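Local coordinates for major centromere autoantigen B (Homo sapiens, PDB 1HLV), which binds the CENP-B box DNA of centromeres through two helix-turn-helix domains and induces kinks in the duplex, at residues L8-K13 against R57-A62; R15-V20 against K47-I52; K70-P73 against L77-L80. One frame throughout, in Å; residues are numbered along the deposited sequence.

Interactions 1 and 2 tie the same two helices, 10-22 and 49-59, at points whose centres lie about 11 Å apart; they touch through Lys13 and Ile52, and interaction 2 is nested inside the loop that interaction 1 closes. Interaction 2 is buried and aliphatic. Interaction 1 is only partly buried, pairing two aromatic rings in its inner part and leaving an arginine exposed at its margin. Interaction 3 follows in series, its centre about 18 Å from that of interaction 1 and about 24 Å from that of interaction 2. Buried but polar, it joins the linker to helix 75-88 through a water and a carboxylate beside the DNA backbone.

Interaction 1: residues L8-K13 against R57-A62; sequences LTFREK and RKYGVA. With nucleotides of chain B.
Phe10 and Arg11, in the first turn of helix 10-22, meet Tyr59 and Gly60 near the C-terminal end of helix 49-59. The extended Lys58 side chain passes over one face of the Tyr59 ring, its CD 3.9 Å above the plane and displaced toward the rim. Tyr59 then reaches Phe10, CE1 to CE1 at 3.7 Å. The planes are nearly parallel, 10° apart, but the centroids are separated by 5.5 Å, so the slid rings scarcely overlap. In both residues CG lies anti to the carbonyl carbon (chi1 -77° in Phe10, -68° in Tyr59), which brings the CD1-CE1 sides of the rings together. Tyr59 OH bonds to Asn69 in the following linker. Helix 10-22 opens with a capping box: Glu12 N donates to Thr9 OG1 at 3.0 Å, and Thr9 N donates to Glu12 OE2 at 2.6 Å. This closes the first turn of the helix, part of the N-terminal helix-turn-helix domain, and Lys13 NZ nearby makes a weak 3.3 Å bond to OP1 of DA14 of chain B. Gly60 follows with positive phi, its carbonyl O at the edge of the Arg11 guanidinium, 4.2 Å from NH2, while Arg11 NH1 is salt-bridged to Glu56.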
loop_
_atom_site.group_PDB
_atom_site.type_symbol
_atom_site.label_atom_id
_atom_site.label_comp_id
_atom_site.label_asym_id
_atom_site.label_seq_id
_atom_site.Cartn_x
_atom_site.Cartn_y
_atom_site.Cartn_z
ATOM N N LEU C 8 3.003 -12.352 -2.422
ATOM C CA LEU C 8 3.587 -12.081 -1.117
ATOM C C LEU C 8 3.109 -10.749 -0.544
ATOM O O LEU C 8 2.716 -9.855 -1.293
ATOM C CB LEU C 8 5.111 -12.066 -1.260
ATOM C CG LEU C 8 5.704 -13.306 -1.944
ATOM C CD1 LEU C 8 7.057 -12.977 -2.530
ATOM C CD2 LEU C 8 5.817 -14.443 -0.943
ATOM N N THR C 9 3.133 -10.616 0.781
ATOM C CA THR C 9 2.723 -9.363 1.408
ATOM C C THR C 9 3.912 -8.417 1.415
ATOM O O THR C 9 5.057 -8.836 1.255
ATOM C CB THR C 9 2.282 -9.540 2.873
ATOM O OG1 THR C 9 3.405 -9.947 3.663
ATOM C CG2 THR C 9 1.163 -10.567 2.982
ATOM N N PHE C 10 3.646 -7.134 1.609
ATOM C CA PHE C 10 4.732 -6.182 1.636
ATOM C C PHE C 10 5.678 -6.483 2.781
ATOM O O PHE C 10 6.887 -6.289 2.651
ATOM C CB PHE C 10 4.189 -4.754 1.702
ATOM C CG PHE C 10 3.686 -4.261 0.379
ATOM C CD1 PHE C 10 2.338 -4.003 0.178
ATOM C CD2 PHE C 10 4.565 -4.110 -0.693
ATOM C CE1 PHE C 10 1.867 -3.601 -1.075
ATOM C CE2 PHE C 10 4.104 -3.708 -1.950
ATOM C CZ PHE C 10 2.755 -3.454 -2.140
ATOM N N ARG C 11 5.139 -6.982 3.890
ATOM C CA ARG C 11 5.981 -7.323 5.023
ATOM C C ARG C 11 6.915 -8.489 4.654
ATOM O O ARG C 11 8.088 -8.487 5.020
ATOM C CB ARG C 11 5.117 -7.682 6.236
ATOM C CG ARG C 11 5.910 -8.041 7.486
ATOM C CD ARG C 11 6.775 -6.887 8.000
ATOM N NE ARG C 11 6.073 -6.027 8.954
ATOM C CZ ARG C 11 5.391 -4.929 8.636
ATOM N NH1 ARG C 11 5.306 -4.530 7.373
ATOM N NH2 ARG C 11 4.788 -4.225 9.589
ATOM N N GLU C 12 6.401 -9.466 3.907
ATOM C CA GLU C 12 7.198 -10.622 3.494
ATOM C C GLU C 12 8.300 -10.234 2.503
ATOM O O GLU C 12 9.438 -10.710 2.602
ATOM C CB GLU C 12 6.298 -11.698 2.869
ATOM C CG GLU C 12 5.475 -12.508 3.868
ATOM C CD GLU C 12 4.274 -13.210 3.227
ATOM O OE1 GLU C 12 3.771 -14.195 3.814
ATOM O OE2 GLU C 12 3.819 -12.773 2.146
ATOM N N LYS C 13 7.956 -9.382 1.540
ATOM C CA LYS C 13 8.931 -8.937 0.551
ATOM C C LYS C 13 9.963 -8.047 1.234
ATOM O O LYS C 13 11.128 -8.027 0.861
ATOM C CB LYS C 13 8.233 -8.204 -0.604
ATOM C CG LYS C 13 7.580 -9.169 -1.595
ATOM C CD LYS C 13 6.759 -8.473 -2.682
ATOM C CE LYS C 13 5.491 -7.839 -2.105
ATOM N NZ LYS C 13 4.518 -7.454 -3.165
ATOM N N ARG C 57 5.829 1.138 4.027
ATOM C CA ARG C 57 5.650 2.321 4.865
ATOM C C ARG C 57 4.249 2.892 4.670
ATOM O O ARG C 57 3.562 3.232 5.631
ATOM C CB ARG C 57 6.698 3.388 4.519
ATOM C CG ARG C 57 8.033 3.201 5.219
ATOM C CD ARG C 57 9.024 4.323 4.891
ATOM N NE ARG C 57 9.956 3.979 3.811
ATOM C CZ ARG C 57 9.904 4.479 2.579
ATOM N NH1 ARG C 57 8.964 5.358 2.248
ATOM N NH2 ARG C 57 10.800 4.110 1.677
ATOM N N LYS C 58 3.833 2.982 3.412
ATOM C CA LYS C 58 2.530 3.512 3.053
ATOM C C LYS C 58 1.367 2.757 3.689
ATOM O O LYS C 58 0.435 3.373 4.215
ATOM C CB LYS C 58 2.374 3.489 1.538
ATOM C CG LYS C 58 1.004 3.886 1.041
ATOM C CD LYS C 58 0.870 3.566 -0.433
ATOM C CE LYS C 58 -0.511 3.901 -0.949
ATOM N NZ LYS C 58 -0.673 3.487 -2.360
ATOM N N TYR C 59 1.420 1.427 3.643
ATOM C CA TYR C 59 0.347 0.604 4.196
ATOM C C TYR C 59 0.431 0.357 5.709
ATOM O O TYR C 59 -0.492 -0.202 6.311
ATOM C CB TYR C 59 0.265 -0.719 3.422
ATOM C CG TYR C 59 -0.202 -0.527 1.991
ATOM C CD1 TYR C 59 0.683 -0.637 0.917
ATOM C CD2 TYR C 59 -1.509 -0.151 1.720
ATOM C CE1 TYR C 59 0.269 -0.363 -0.394
ATOM C CE2 TYR C 59 -1.939 0.125 0.418
ATOM C CZ TYR C 59 -1.050 0.025 -0.636
ATOM O OH TYR C 59 -1.479 0.350 -1.915
ATOM N N GLY C 60 1.527 0.792 6.325
ATOM C CA GLY C 60 1.677 0.624 7.762
ATOM C C GLY C 60 1.349 -0.755 8.311
ATOM O O GLY C 60 1.843 -1.766 7.813
ATOM N N VAL C 61 0.508 -0.804 9.341
ATOM C CA VAL C 61 0.159 -2.079 9.963
ATOM C C VAL C 61 -0.527 -3.046 9.004
ATOM O O VAL C 61 -0.622 -4.243 9.287
ATOM C CB VAL C 61 -0.743 -1.880 11.214
ATOM C CG1 VAL C 61 -0.099 -0.874 12.161
ATOM C CG2 VAL C 61 -2.141 -1.420 10.801
ATOM N N ALA C 62 -0.993 -2.529 7.870
ATOM C CA ALA C 62 -1.670 -3.352 6.871
ATOM C C ALA C 62 -0.690 -4.048 5.919
ATOM O O ALA C 62 -1.096 -4.810 5.039
ATOM C CB ALA C 62 -2.662 -2.494 6.079
ATOM P P DA B 14 5.646 -10.019 -6.706
ATOM O OP1 DA B 14 5.162 -9.876 -5.313
ATOM O OP2 DA B 14 6.998 -9.514 -7.075
ATOM O "O5'" DA B 14 5.541 -11.551 -7.132
ATOM C "C5'" DA B 14 4.288 -12.226 -7.081
ATOM C "C4'" DA B 14 4.267 -13.388 -8.044
ATOM O "O4'" DA B 14 4.147 -12.950 -9.413
ATOM C "C3'" DA B 14 5.484 -14.299 -8.017
ATOM O "O3'" DA B 14 5.010 -15.600 -8.366
ATOM C "C2'" DA B 14 6.350 -13.718 -9.122
ATOM C "C1'" DA B 14 5.304 -13.327 -10.159
ATOM N N9 DA B 14 5.629 -12.191 -11.020
ATOM C C8 DA B 14 6.215 -11.002 -10.660
ATOM N N7 DA B 14 6.218 -10.107 -11.617
ATOM C C5 DA B 14 5.625 -10.762 -12.687
ATOM C C6 DA B 14 5.300 -10.342 -13.985
ATOM N N6 DA B 14 5.493 -9.098 -14.424
ATOM N N1 DA B 14 4.741 -11.248 -14.821
ATOM C C2 DA B 14 4.503 -12.481 -14.357
ATOM N N3 DA B 14 4.735 -12.985 -13.145
ATOM C C4 DA B 14 5.303 -12.062 -12.349
#

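Interaction 2: residues R15-V20 against K47-I52. With nucleotides of chain A.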
loop_
_atom_site.group_PDB
_atom_site.type_symbol
_atom_site.label_atom_id
_atom_site.label_comp_id
_atom_site.label_asym_id
_atom_site.label_seq_id
_atom_site.Cartn_x
_atom_site.Cartn_y
_atom_site.Cartn_z
ATOM N N ARG C 15 11.010 -8.458 4.311
ATOM C CA ARG C 15 11.894 -9.357 5.037
ATOM C C ARG C 15 12.906 -9.981 4.081
ATOM O O ARG C 15 14.096 -10.074 4.392
ATOM C CB ARG C 15 11.086 -10.456 5.733
ATOM C CG ARG C 15 11.937 -11.417 6.552
ATOM C CD ARG C 15 11.090 -12.500 7.200
ATOM N NE ARG C 15 11.900 -13.557 7.805
ATOM C CZ ARG C 15 11.402 -14.666 8.348
ATOM N NH1 ARG C 15 10.092 -14.869 8.367
ATOM N NH2 ARG C 15 12.214 -15.581 8.861
ATOM N N ILE C 16 12.429 -10.409 2.917
ATOM C CA ILE C 16 13.296 -11.010 1.911
ATOM C C ILE C 16 14.396 -10.019 1.521
ATOM O O ILE C 16 15.570 -10.377 1.435
ATOM C CB ILE C 16 12.478 -11.414 0.658
ATOM C CG1 ILE C 16 11.547 -12.569 1.015
ATOM C CG2 ILE C 16 13.396 -11.810 -0.485
ATOM C CD1 ILE C 16 10.617 -12.979 -0.096
ATOM N N ILE C 17 14.004 -8.769 1.292
ATOM C CA ILE C 17 14.946 -7.722 0.923
ATOM C C ILE C 17 15.981 -7.558 2.025
ATOM O O ILE C 17 17.181 -7.534 1.770
ATOM C CB ILE C 17 14.213 -6.378 0.707
ATOM C CG1 ILE C 17 13.421 -6.427 -0.600
ATOM C CG2 ILE C 17 15.204 -5.229 0.682
ATOM C CD1 ILE C 17 12.393 -5.324 -0.723
ATOM N N GLN C 18 15.497 -7.446 3.256
ATOM C CA GLN C 18 16.363 -7.280 4.411
ATOM C C GLN C 18 17.332 -8.454 4.534
ATOM O O GLN C 18 18.482 -8.287 4.945
ATOM C CB GLN C 18 15.514 -7.178 5.677
ATOM C CG GLN C 18 16.321 -7.056 6.950
ATOM C CD GLN C 18 15.471 -7.193 8.200
ATOM O OE1 GLN C 18 15.990 -7.171 9.319
ATOM N NE2 GLN C 18 14.156 -7.340 8.018
ATOM N N GLU C 19 16.862 -9.643 4.178
ATOM C CA GLU C 19 17.697 -10.831 4.257
ATOM C C GLU C 19 18.906 -10.705 3.331
ATOM O O GLU C 19 20.028 -11.043 3.709
ATOM C CB GLU C 19 16.893 -12.077 3.878
ATOM C CG GLU C 19 17.651 -13.380 4.068
ATOM C CD GLU C 19 17.769 -13.781 5.531
ATOM O OE1 GLU C 19 17.623 -12.904 6.408
ATOM O OE2 GLU C 19 18.018 -14.975 5.803
ATOM N N VAL C 20 18.673 -10.215 2.119
ATOM C CA VAL C 20 19.743 -10.064 1.147
ATOM C C VAL C 20 20.767 -9.005 1.539
ATOM O O VAL C 20 21.956 -9.178 1.294
ATOM C CB VAL C 20 19.177 -9.734 -0.251
ATOM C CG1 VAL C 20 20.309 -9.403 -1.213
ATOM C CG2 VAL C 20 18.377 -10.920 -0.772
ATOM N N LYS C 47 14.856 -5.832 -7.547
ATOM C CA LYS C 47 14.818 -4.694 -8.447
ATOM C C LYS C 47 13.762 -3.659 -8.036
ATOM O O LYS C 47 13.931 -2.467 -8.288
ATOM C CB LYS C 47 14.567 -5.122 -9.892
ATOM C CG LYS C 47 14.727 -3.935 -10.832
ATOM C CD LYS C 47 14.884 -4.316 -12.290
ATOM C CE LYS C 47 15.263 -3.084 -13.124
ATOM N NZ LYS C 47 15.439 -3.380 -14.591
ATOM N N ASN C 48 12.678 -4.109 -7.407
ATOM C CA ASN C 48 11.619 -3.203 -6.968
ATOM C C ASN C 48 11.828 -2.794 -5.520
ATOM O O ASN C 48 10.951 -2.215 -4.890
ATOM C CB ASN C 48 10.250 -3.867 -7.123
ATOM C CG ASN C 48 9.923 -4.186 -8.569
ATOM O OD1 ASN C 48 10.104 -3.350 -9.452
ATOM N ND2 ASN C 48 9.430 -5.400 -8.817
ATOM N N LYS C 49 13.006 -3.111 -5.008
ATOM C CA LYS C 49 13.411 -2.808 -3.645
ATOM C C LYS C 49 12.840 -1.513 -3.054
ATOM O O LYS C 49 12.193 -1.531 -2.004
ATOM C CB LYS C 49 14.943 -2.755 -3.602
ATOM C CG LYS C 49 15.551 -2.584 -2.231
ATOM C CD LYS C 49 17.056 -2.364 -2.337
ATOM C CE LYS C 49 17.738 -3.474 -3.126
ATOM N NZ LYS C 49 19.217 -3.265 -3.240
ATOM N N ARG C 50 13.082 -0.389 -3.721
ATOM C CA ARG C 50 12.629 0.907 -3.223
ATOM C C ARG C 50 11.122 1.119 -3.237
ATOM O O ARG C 50 10.572 1.741 -2.324
ATOM C CB ARG C 50 13.309 2.035 -4.000
ATOM C CG ARG C 50 14.820 2.052 -3.852
ATOM C CD ARG C 50 15.420 3.350 -4.367
ATOM N NE ARG C 50 16.877 3.345 -4.260
ATOM C CZ ARG C 50 17.660 4.394 -4.504
ATOM N NH1 ARG C 50 17.132 5.558 -4.872
ATOM N NH2 ARG C 50 18.977 4.279 -4.377
ATOM N N ALA C 51 10.453 0.621 -4.272
ATOM C CA ALA C 51 9.009 0.770 -4.343
ATOM C C ALA C 51 8.407 -0.077 -3.227
ATOM O O ALA C 51 7.524 0.381 -2.490
ATOM C CB ALA C 51 8.483 0.323 -5.700
ATOM N N ILE C 52 8.903 -1.304 -3.088
ATOM C CA ILE C 52 8.408 -2.211 -2.053
ATOM C C ILE C 52 8.546 -1.628 -0.640
ATOM O O ILE C 52 7.596 -1.665 0.138
ATOM C CB ILE C 52 9.118 -3.583 -2.133
ATOM C CG1 ILE C 52 8.659 -4.317 -3.394
ATOM C CG2 ILE C 52 8.824 -4.402 -0.883
ATOM C CD1 ILE C 52 9.408 -5.611 -3.681
ATOM P P DT A 5 17.840 -6.752 -13.301
ATOM O OP1 DT A 5 18.504 -5.419 -13.269
ATOM O OP2 DT A 5 16.840 -7.093 -12.254
ATOM O "O5'" DT A 5 17.206 -6.958 -14.745
ATOM C "C5'" DT A 5 18.058 -7.011 -15.877
ATOM C "C4'" DT A 5 17.288 -7.421 -17.109
ATOM O "O4'" DT A 5 16.970 -8.832 -17.084
ATOM C "C3'" DT A 5 15.973 -6.687 -17.355
ATOM O "O3'" DT A 5 15.915 -6.363 -18.747
ATOM C "C2'" DT A 5 14.918 -7.722 -16.984
ATOM C "C1'" DT A 5 15.598 -9.020 -17.391
ATOM N N1 DT A 5 15.160 -10.254 -16.707
ATOM C C2 DT A 5 14.845 -11.340 -17.491
ATOM O O2 DT A 5 14.804 -11.290 -18.711
ATOM N N3 DT A 5 14.569 -12.491 -16.792
ATOM C C4 DT A 5 14.554 -12.648 -15.417
ATOM O O4 DT A 5 14.333 -13.752 -14.928
ATOM C C5 DT A 5 14.825 -11.454 -14.656
ATOM C C7 DT A 5 14.772 -11.524 -13.162
ATOM C C6 DT A 5 15.111 -10.329 -15.327
#
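Ile17, pointing from helix 10-22, meets Lys49 and Ile52 near the start of helix 49-59. The contact lies in the N-terminal helix-turn-helix domain and packs its first helix against the one that follows helix 39-47. The nearest CA atoms across the two segments are those of Ile17 and Lys49, 6.9 Å apart, near enough for short aliphatic branches to meet.

The apolar interactions make up the interface, which buries 136 Å² in all. Ile17 uses both of its branches. With CG1 anti to the carbonyl carbon (chi1 -73°) and CD1 extended beyond it, the longer arm brings CD1 to Ile52 CG2 at 3.7 Å and to Ile52 CB at 4.0 Å. The shorter branch, CG2, instead touches Lys49 CG at 3.9 Å, so the lysine takes part through the aliphatic base of its chain and not through its amine. Behind these residues, Ile45 of helix 39-47 touches both Ile17 and Ile52, extending the apolar core across three helices.

Backbone bonds hold both sides in shape. Val20 N donates to Ile16 O within helix 10-22, and Ile52 N donates to Asn48 O at 2.9 Å, which sets the turn that carries Lys49 and Ile52. Asn48 itself has left helical geometry after helix 39-47.

Charged groups sit at the periphery. Glu19 OE2 forms a salt bridge with Arg34, linking helix 10-22 to helix 28-35. Lys47 stretches along the phosphate of DT5 of chain A, its chain extended beyond CG. No hydrogen bond forms there: Lys47 NZ stays 3.9 Å from OP1 of DT5 of chain A, so any attraction would be only electrostatic, and the nearest approach is made by a methylene, Lys47 CD, 3.4 Å from OP2 of that nucleotide.

Interaction 3: residues K70-P73 against L77-L80; sequences KLSP and LEGL. With nucleotides of chain A.
Ser72 and Glu78 face each other where the linker passes helix 75-88. Glu78 OE2 lies 3.0 Å from Ser72 OG, yet no direct hydrogen bond joins the two residues, because the serine hydroxyl is directed to the DNA: OG donates to OP1 of DC15 of chain A at 2.6 Å. The shorter modelled approach of Ser72 CB to Glu78 OE2 is doubtful. The connection is instead made by one water, which accepts from Ser72 N at 3.1 Å and donates to Glu78 OE1 at 2.7 Å, so the backbone of one residue and the carboxylate of the other share a single bridge.

What places these groups comes next. Ser72 OG also accepts from Tyr74 N, fixing the hydroxyl from the protein side while it serves the phosphate. Glu78 reaches toward the linker with CG anti to its carbonyl carbon (chi1 -77°) and an extended chain (chi2 172°); its OE2 is salt-bridged to Arg129 and weakly bonded to Trp122, both on helix 120-129, which would favour a negative carboxylate. Further along the linker, Pro73 CD packs 3.5 Å from O3' of DA14 of chain A. Lys70 enters the minor groove: its CE lies 3.7 Å from N3 of DA13 of chain A, near the sugar of DA14 of chain A, and NZ bonds to a thymine O2. The whole is a DNA-contacting linker, pinned to the second helix-turn-helix domain, of the Tc5 transposase type.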
loop_
_atom_site.group_PDB
_atom_site.type_symbol
_atom_site.label_atom_id
_atom_site.label_comp_id
_atom_site.label_asym_id
_atom_site.label_seq_id
_atom_site.Cartn_x
_atom_site.Cartn_y
_atom_site.Cartn_z
ATOM N N LYS C 70 -1.698 -1.347 -5.666
ATOM C CA LYS C 70 -2.708 -0.872 -6.596
ATOM C C LYS C 70 -3.291 0.446 -6.088
ATOM O O LYS C 70 -3.501 0.624 -4.891
ATOM C CB LYS C 70 -3.812 -1.914 -6.757
ATOM C CG LYS C 70 -4.889 -1.488 -7.738
ATOM C CD LYS C 70 -5.440 -2.666 -8.511
ATOM C CE LYS C 70 -6.764 -2.290 -9.127
ATOM N NZ LYS C 70 -6.560 -1.694 -10.472
ATOM N N LEU C 71 -3.536 1.369 -7.006
ATOM C CA LEU C 71 -4.075 2.672 -6.650
ATOM C C LEU C 71 -5.515 2.817 -7.112
ATOM O O LEU C 71 -5.975 2.094 -7.999
ATOM C CB LEU C 71 -3.244 3.795 -7.290
ATOM C CG LEU C 71 -1.724 3.801 -7.085
ATOM C CD1 LEU C 71 -1.132 5.015 -7.803
ATOM C CD2 LEU C 71 -1.381 3.834 -5.586
ATOM N N SER C 72 -6.217 3.760 -6.492
ATOM C CA SER C 72 -7.597 4.048 -6.846
ATOM C C SER C 72 -7.513 5.087 -7.941
ATOM O O SER C 72 -6.603 5.911 -7.933
ATOM C CB SER C 72 -8.339 4.636 -5.647
ATOM O OG SER C 72 -9.393 5.496 -6.061
ATOM N N PRO C 73 -8.448 5.064 -8.904
ATOM C CA PRO C 73 -8.371 6.077 -9.963
ATOM C C PRO C 73 -8.548 7.495 -9.392
ATOM O O PRO C 73 -8.301 8.483 -10.087
ATOM C CB PRO C 73 -9.487 5.665 -10.934
ATOM C CG PRO C 73 -10.488 4.985 -10.040
ATOM C CD PRO C 73 -9.605 4.169 -9.100
ATOM N N LEU C 77 -7.170 12.619 -5.338
ATOM C CA LEU C 77 -8.111 13.097 -4.327
ATOM C C LEU C 77 -7.737 12.519 -2.962
ATOM O O LEU C 77 -7.715 13.235 -1.955
ATOM C CB LEU C 77 -9.542 12.693 -4.711
ATOM C CG LEU C 77 -10.688 13.003 -3.737
ATOM C CD1 LEU C 77 -12.038 12.950 -4.450
ATOM C CD2 LEU C 77 -10.654 12.002 -2.597
ATOM N N GLU C 78 -7.435 11.224 -2.932
ATOM C CA GLU C 78 -7.052 10.570 -1.686
ATOM C C GLU C 78 -5.824 11.205 -1.036
ATOM O O GLU C 78 -5.698 11.227 0.194
ATOM C CB GLU C 78 -6.799 9.087 -1.936
ATOM C CG GLU C 78 -8.084 8.304 -2.083
ATOM C CD GLU C 78 -7.858 6.880 -2.533
ATOM O OE1 GLU C 78 -6.850 6.266 -2.101
ATOM O OE2 GLU C 78 -8.702 6.379 -3.308
ATOM N N GLY C 79 -4.922 11.725 -1.861
ATOM C CA GLY C 79 -3.729 12.349 -1.330
ATOM C C GLY C 79 -4.116 13.581 -0.549
ATOM O O GLY C 79 -3.720 13.749 0.606
ATOM N N LEU C 80 -4.909 14.439 -1.181
ATOM C CA LEU C 80 -5.367 15.667 -0.542
ATOM C C LEU C 80 -6.197 15.394 0.719
ATOM O O LEU C 80 -6.008 16.045 1.746
ATOM C CB LEU C 80 -6.164 16.491 -1.555
ATOM C CG LEU C 80 -5.248 16.904 -2.720
ATOM C CD1 LEU C 80 -6.052 17.431 -3.908
ATOM C CD2 LEU C 80 -4.244 17.935 -2.200
ATOM P P DA A 14 -8.140 -1.654 -3.191
ATOM O OP1 DA A 14 -7.144 -0.886 -2.405
ATOM O OP2 DA A 14 -9.227 -2.384 -2.491
ATOM O "O5'" DA A 14 -8.783 -0.652 -4.247
ATOM C "C5'" DA A 14 -7.967 -0.125 -5.295
ATOM C "C4'" DA A 14 -8.792 0.172 -6.522
ATOM O "O4'" DA A 14 -8.962 -1.034 -7.312
ATOM C "C3'" DA A 14 -10.185 0.670 -6.177
ATOM O "O3'" DA A 14 -10.429 2.015 -6.504
ATOM C "C2'" DA A 14 -11.139 -0.188 -6.981
ATOM C "C1'" DA A 14 -10.298 -1.158 -7.785
ATOM N N9 DA A 14 -10.767 -2.503 -7.441
ATOM C C8 DA A 14 -10.488 -3.179 -6.279
ATOM N N7 DA A 14 -11.081 -4.342 -6.191
ATOM C C5 DA A 14 -11.784 -4.450 -7.379
ATOM C C6 DA A 14 -12.602 -5.466 -7.899
ATOM N N6 DA A 14 -12.841 -6.618 -7.268
ATOM N N1 DA A 14 -13.164 -5.261 -9.108
ATOM C C2 DA A 14 -12.906 -4.114 -9.745
ATOM N N3 DA A 14 -12.142 -3.089 -9.366
ATOM C C4 DA A 14 -11.601 -3.324 -8.160
ATOM P P DC A 15 -11.754 2.703 -5.924
ATOM O OP1 DC A 15 -11.581 4.175 -5.980
ATOM O OP2 DC A 15 -12.053 2.044 -4.625
ATOM O "O5'" DC A 15 -12.858 2.241 -6.960
ATOM C "C5'" DC A 15 -12.653 2.421 -8.350
ATOM C "C4'" DC A 15 -13.934 2.133 -9.087
ATOM O "O4'" DC A 15 -14.028 0.703 -9.329
ATOM C "C3'" DC A 15 -15.141 2.518 -8.237
ATOM O "O3'" DC A 15 -15.927 3.570 -8.766
ATOM C "C2'" DC A 15 -15.962 1.250 -8.107
ATOM C "C1'" DC A 15 -15.327 0.228 -9.037
ATOM N N1 DC A 15 -15.190 -1.036 -8.300
ATOM C C2 DC A 15 -15.975 -2.134 -8.668
ATOM O O2 DC A 15 -16.674 -2.054 -9.682
ATOM N N3 DC A 15 -15.943 -3.255 -7.909
ATOM C C4 DC A 15 -15.141 -3.311 -6.840
ATOM N N4 DC A 15 -15.154 -4.424 -6.100
ATOM C C5 DC A 15 -14.289 -2.226 -6.479
ATOM C C6 DC A 15 -14.341 -1.121 -7.231
ATOM P P DA A 13 -4.252 -7.050 -2.231
ATOM O OP1 DA A 13 -3.155 -6.233 -1.642
ATOM O OP2 DA A 13 -5.090 -7.912 -1.360
ATOM O "O5'" DA A 13 -5.225 -6.090 -3.037
ATOM C "C5'" DA A 13 -4.701 -5.141 -3.943
ATOM C "C4'" DA A 13 -5.824 -4.398 -4.624
ATOM O "O4'" DA A 13 -6.424 -5.208 -5.664
ATOM C "C3'" DA A 13 -6.976 -3.950 -3.714
ATOM O "O3'" DA A 13 -7.383 -2.670 -4.171
ATOM C "C2'" DA A 13 -8.082 -4.929 -4.059
ATOM C "C1'" DA A 13 -7.829 -5.080 -5.547
ATOM N N9 DA A 13 -8.462 -6.214 -6.219
ATOM C C8 DA A 13 -8.696 -7.485 -5.751
ATOM N N7 DA A 13 -9.322 -8.258 -6.613
ATOM C C5 DA A 13 -9.512 -7.438 -7.718
ATOM C C6 DA A 13 -10.130 -7.654 -8.965
ATOM N N6 DA A 13 -10.728 -8.798 -9.309
ATOM N N1 DA A 13 -10.123 -6.638 -9.853
ATOM C C2 DA A 13 -9.556 -5.479 -9.494
ATOM N N3 DA A 13 -8.967 -5.148 -8.348
ATOM C C4 DA A 13 -8.974 -6.184 -7.495
HETATM O O HOH W 1 -5.133 5.368 -4.012
#